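Local coordinates for macrodomain protein (Streptomyces coelicolor, PDB 5E3B) that probably removes ADP-ribose from modified targets, hydrolysing N-(ADP-alpha-D-ribosyl)-thymidine in DNA to thymidine and ADP-D-ribose, at residues A[41-46]-A[138-143]; A[85-90]-A[126-131]. One frame throughout, in Å; residues are numbered along the deposited sequence. Where two conformers were deposited one is given.

Both interactions belong to the one mixed sheet of the macrodomain and its helix 119-136. Interaction 1 pairs two inner parallel strands near the centre of the chain. Interaction 2 sets that helix against the start of the edge strand 88-94, and along the chain it is nested inside the loop that interaction 1 closes. Their centres lie about 10 Å apart, and they touch. V140 CG2 is 4.2 Å from V129 CG1. In one of the two conformers of M41, its SD also packs on V129 CG1, at 3.7 Å. One turn nearer the start of the helix, L142 CD2 meets L126 CD2 at 4.1 Å. A bound sodium ion lies about 9 Å from the side chain of P143, in interaction 1.

Interaction 1 (A[41-46]-A[138-143]); sequences MIAHVC and ASVHLP
Two neighbouring parallel strands of the macrodomain sheet, 40-47 and 139-143, pair here in parallel, M41 beside V140 and I42 beside H141. Three backbone hydrogen bonds join them. M41 N donates to S139 O at 2.8 Å. M41 O accepts from H141 N at 2.9 Å, with the donor in the carbonyl plane. A43 N then reaches H141 O, also at 2.9 Å. M41 and V140 share one face of the sheet, and helix 119-136 packs on both. I42 and H141 lie on the other face. With its CG beside the backbone N (chi1 -60°), H141 brings an edge of its ring near M41 O. Both ring nitrogens are engaged: NE2 donates to S139 OG at 2.8 Å, with the hydroxyl oxygen 16° out of the ring plane, and ND1 is bonded to the hydroxyl of Y175. These two bonds fix the rotation of the ring. Beyond the last backbone bond the strands diverge. There L142 CD2 rests on A43 CB at 4.0 Å, and P143 CD lies 3.4 Å from A43 O. This buried oxygen has no hydrogen-bond partner in the model. H44 turns its ring away from P143, and its NE2 bonds the side chain of N101. Parallel central strands with helices on both faces are typical of the three-layer alpha/beta/alpha macrodomain fold.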
# COMPACT_ATOMS: atom_id res chain seq x y z
N MET A 41 -1.03 -7.09 6.25
CA MET A 41 -1.50 -6.34 5.10
C MET A 41 -0.34 -5.53 4.60
O MET A 41 0.22 -4.74 5.32
CB MET A 41 -2.66 -5.44 5.43
CG MET A 41 -3.17 -4.75 4.22
SD MET A 41 -4.51 -3.64 4.60
CE MET A 41 -5.81 -4.73 5.03
N ILE A 42 -0.04 -5.76 3.32
CA ILE A 42 1.07 -5.09 2.64
C ILE A 42 0.48 -3.98 1.78
O ILE A 42 -0.23 -4.28 0.84
CB ILE A 42 1.84 -6.09 1.81
CG1 ILE A 42 2.35 -7.25 2.69
CG2 ILE A 42 2.93 -5.45 1.03
CD1 ILE A 42 2.58 -8.45 1.88
N ALA A 43 0.78 -2.72 2.08
CA ALA A 43 0.15 -1.60 1.42
C ALA A 43 1.18 -0.84 0.65
O ALA A 43 2.30 -0.60 1.15
CB ALA A 43 -0.45 -0.64 2.46
N HIS A 44 0.83 -0.48 -0.59
CA HIS A 44 1.77 0.20 -1.45
C HIS A 44 1.04 1.12 -2.41
O HIS A 44 -0.14 0.97 -2.70
CB HIS A 44 2.67 -0.84 -2.14
CG HIS A 44 1.92 -1.66 -3.17
ND1 HIS A 44 2.20 -1.63 -4.51
CD2 HIS A 44 0.86 -2.49 -3.03
CE1 HIS A 44 1.35 -2.38 -5.17
NE2 HIS A 44 0.51 -2.90 -4.31
N VAL A 45 1.81 2.08 -2.94
CA VAL A 45 1.29 3.11 -3.80
C VAL A 45 1.28 2.74 -5.29
O VAL A 45 2.36 2.58 -5.88
CB VAL A 45 1.99 4.46 -3.63
CG1 VAL A 45 1.32 5.47 -4.49
CG2 VAL A 45 1.85 4.88 -2.16
N CYS A 46 0.12 2.73 -5.90
CA CYS A 46 -0.01 2.55 -7.35
C CYS A 46 -0.41 3.84 -8.01
O CYS A 46 -0.96 4.77 -7.38
CB CYS A 46 -1.06 1.47 -7.60
SG CYS A 46 -0.70 -0.16 -6.90
N ALA A 138 -5.18 -6.60 11.60
CA ALA A 138 -3.97 -6.81 10.88
C ALA A 138 -2.87 -5.82 11.28
O ALA A 138 -3.15 -4.68 11.59
CB ALA A 138 -4.23 -6.70 9.39
N SER A 139 -1.63 -6.28 11.11
CA SER A 139 -0.53 -5.30 11.05
C SER A 139 -0.29 -4.88 9.61
O SER A 139 -0.63 -5.64 8.66
CB SER A 139 0.73 -5.95 11.61
OG SER A 139 1.11 -7.13 10.94
N VAL A 140 0.30 -3.68 9.43
CA VAL A 140 0.47 -3.10 8.10
C VAL A 140 1.97 -2.98 7.79
O VAL A 140 2.76 -2.68 8.70
CB VAL A 140 -0.27 -1.77 7.97
CG1 VAL A 140 0.05 -1.11 6.69
CG2 VAL A 140 -1.78 -2.04 8.10
N HIS A 141 2.35 -3.29 6.55
CA HIS A 141 3.74 -3.46 6.08
C HIS A 141 3.87 -2.70 4.80
O HIS A 141 3.14 -2.94 3.81
CB HIS A 141 3.99 -4.96 5.92
CG HIS A 141 3.82 -5.70 7.20
ND1 HIS A 141 4.84 -5.85 8.12
CD2 HIS A 141 2.72 -6.21 7.79
CE1 HIS A 141 4.41 -6.49 9.16
NE2 HIS A 141 3.10 -6.68 9.03
N LEU A 142 4.75 -1.65 4.82
CA LEU A 142 4.86 -0.76 3.72
C LEU A 142 6.31 -0.58 3.27
O LEU A 142 7.19 -0.49 4.10
CB LEU A 142 4.30 0.64 3.99
CG LEU A 142 2.86 0.88 4.50
CD1 LEU A 142 2.95 1.05 5.95
CD2 LEU A 142 2.18 2.04 3.77
N PRO A 143 6.53 -0.55 1.98
CA PRO A 143 7.86 -0.17 1.57
C PRO A 143 8.00 1.34 1.68
O PRO A 143 7.10 2.10 1.51
CB PRO A 143 7.85 -0.53 0.11
CG PRO A 143 6.43 -0.36 -0.33
CD PRO A 143 5.65 -0.81 0.81

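Interaction 2 (A[85-90]-A[126-131])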
# COMPACT_ATOMS: atom_id res chain seq x y z
N LEU A 85 -8.25 7.97 -7.78
CA LEU A 85 -7.36 8.50 -6.71
C LEU A 85 -7.98 8.39 -5.35
O LEU A 85 -9.19 8.74 -5.19
CB LEU A 85 -6.90 9.94 -7.00
CG LEU A 85 -5.84 10.08 -8.13
CD1 LEU A 85 -5.73 11.54 -8.59
CD2 LEU A 85 -4.47 9.60 -7.72
N GLY A 86 -7.21 7.85 -4.42
CA GLY A 86 -7.67 7.58 -3.02
C GLY A 86 -8.37 6.24 -2.76
O GLY A 86 -8.49 5.82 -1.63
N ALA A 87 -8.73 5.50 -3.81
CA ALA A 87 -9.34 4.19 -3.66
C ALA A 87 -8.26 3.14 -3.41
O ALA A 87 -7.09 3.34 -3.70
CB ALA A 87 -10.18 3.80 -4.85
N VAL A 88 -8.72 2.06 -2.79
CA VAL A 88 -7.85 0.97 -2.40
C VAL A 88 -8.55 -0.34 -2.71
O VAL A 88 -9.75 -0.51 -2.46
CB VAL A 88 -7.49 1.00 -0.93
CG1 VAL A 88 -6.51 -0.14 -0.63
CG2 VAL A 88 -6.91 2.29 -0.54
N GLN A 89 -7.78 -1.31 -3.26
CA GLN A 89 -8.27 -2.66 -3.60
C GLN A 89 -7.50 -3.61 -2.73
O GLN A 89 -6.27 -3.48 -2.66
CB GLN A 89 -7.96 -2.93 -5.06
CG GLN A 89 -8.04 -4.34 -5.54
CD GLN A 89 -7.69 -4.52 -6.97
OE1 GLN A 89 -6.56 -4.24 -7.40
NE2 GLN A 89 -8.65 -4.93 -7.75
N PHE A 90 -8.17 -4.53 -2.04
CA PHE A 90 -7.54 -5.44 -1.12
C PHE A 90 -7.58 -6.83 -1.81
O PHE A 90 -8.64 -7.30 -2.27
CB PHE A 90 -8.26 -5.50 0.26
CG PHE A 90 -8.29 -4.16 0.92
CD1 PHE A 90 -7.20 -3.69 1.65
CD2 PHE A 90 -9.39 -3.36 0.81
CE1 PHE A 90 -7.19 -2.42 2.17
CE2 PHE A 90 -9.42 -2.09 1.41
CZ PHE A 90 -8.34 -1.67 2.15
N LEU A 126 -4.73 5.58 2.75
CA LEU A 126 -4.28 5.07 4.02
C LEU A 126 -5.32 4.97 5.09
O LEU A 126 -5.29 4.04 5.92
CB LEU A 126 -3.09 5.88 4.58
CG LEU A 126 -1.74 5.82 3.82
CD1 LEU A 126 -0.80 6.93 4.27
CD2 LEU A 126 -1.06 4.49 4.10
N GLY A 127 -6.27 5.90 5.10
CA GLY A 127 -7.40 5.75 5.97
C GLY A 127 -8.25 4.55 5.69
O GLY A 127 -8.72 3.83 6.60
N ARG A 128 -8.45 4.30 4.40
CA ARG A 128 -9.14 3.08 4.01
C ARG A 128 -8.42 1.78 4.36
O ARG A 128 -9.06 0.78 4.73
CB ARG A 128 -9.47 3.11 2.53
CG ARG A 128 -10.42 4.22 2.25
CD ARG A 128 -10.88 4.30 0.82
NE ARG A 128 -11.79 5.45 0.69
CZ ARG A 128 -12.39 5.81 -0.46
NH1 ARG A 128 -12.24 5.07 -1.56
NH2 ARG A 128 -13.17 6.93 -0.50
N VAL A 129 -7.09 1.77 4.22
CA VAL A 129 -6.27 0.68 4.71
C VAL A 129 -6.49 0.48 6.20
O VAL A 129 -6.60 -0.63 6.67
CB VAL A 129 -4.78 0.93 4.35
CG1 VAL A 129 -3.86 -0.02 5.06
CG2 VAL A 129 -4.58 0.79 2.84
N ALA A 130 -6.45 1.60 6.95
CA ALA A 130 -6.65 1.54 8.37
C ALA A 130 -8.00 0.94 8.71
O ALA A 130 -8.06 0.11 9.59
CB ALA A 130 -6.49 2.86 9.01
N ASP A 131 -9.07 1.37 8.03
CA ASP A 131 -10.41 0.76 8.31
C ASP A 131 -10.35 -0.74 8.16
O ASP A 131 -10.89 -1.54 8.95
CB ASP A 131 -11.48 1.36 7.43
CG ASP A 131 -11.64 2.91 7.62
OD1 ASP A 131 -11.36 3.43 8.73
OD2 ASP A 131 -11.96 3.62 6.64
O HOH W 1 -11.53 2.27 -1.85
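V88 and F90 meet V129 of helix 119-136 in the tightly packed part of this contact. V88 CG1 touches V129 CG2 at 4.1 Å, and the two side chains cross at about a right angle. V88 CG1 also lies over one face of the F90 ring, offset toward its rim. The ring in turn directs its CE1-CZ edge at the helix: V129 CA lies near the ring plane, 4.0 Å from CZ. R128 O is 3.6 Å from the same CZ, in an oblique position.

The other side is looser and more open to solvent. R128 runs extended from CG to NE (chi3 -179°), which carries its guanidinium past V88 to the loop at G86 and A87. G86 O sits over one face of the guanidinium, 3.8 Å from R128 NH1. A water bridges the segments, accepting from R128 NH1 at 2.9 Å and from V88 N at 3.0 Å. It thus links the exposed arginine to the start of the strand.

Strand 97-105 is the sheet neighbour of 88-94, and its A100 touches V88 and F90. Its M102 packs on V129. On the far side of the helix, L126 and A130 lean on helix 154-166.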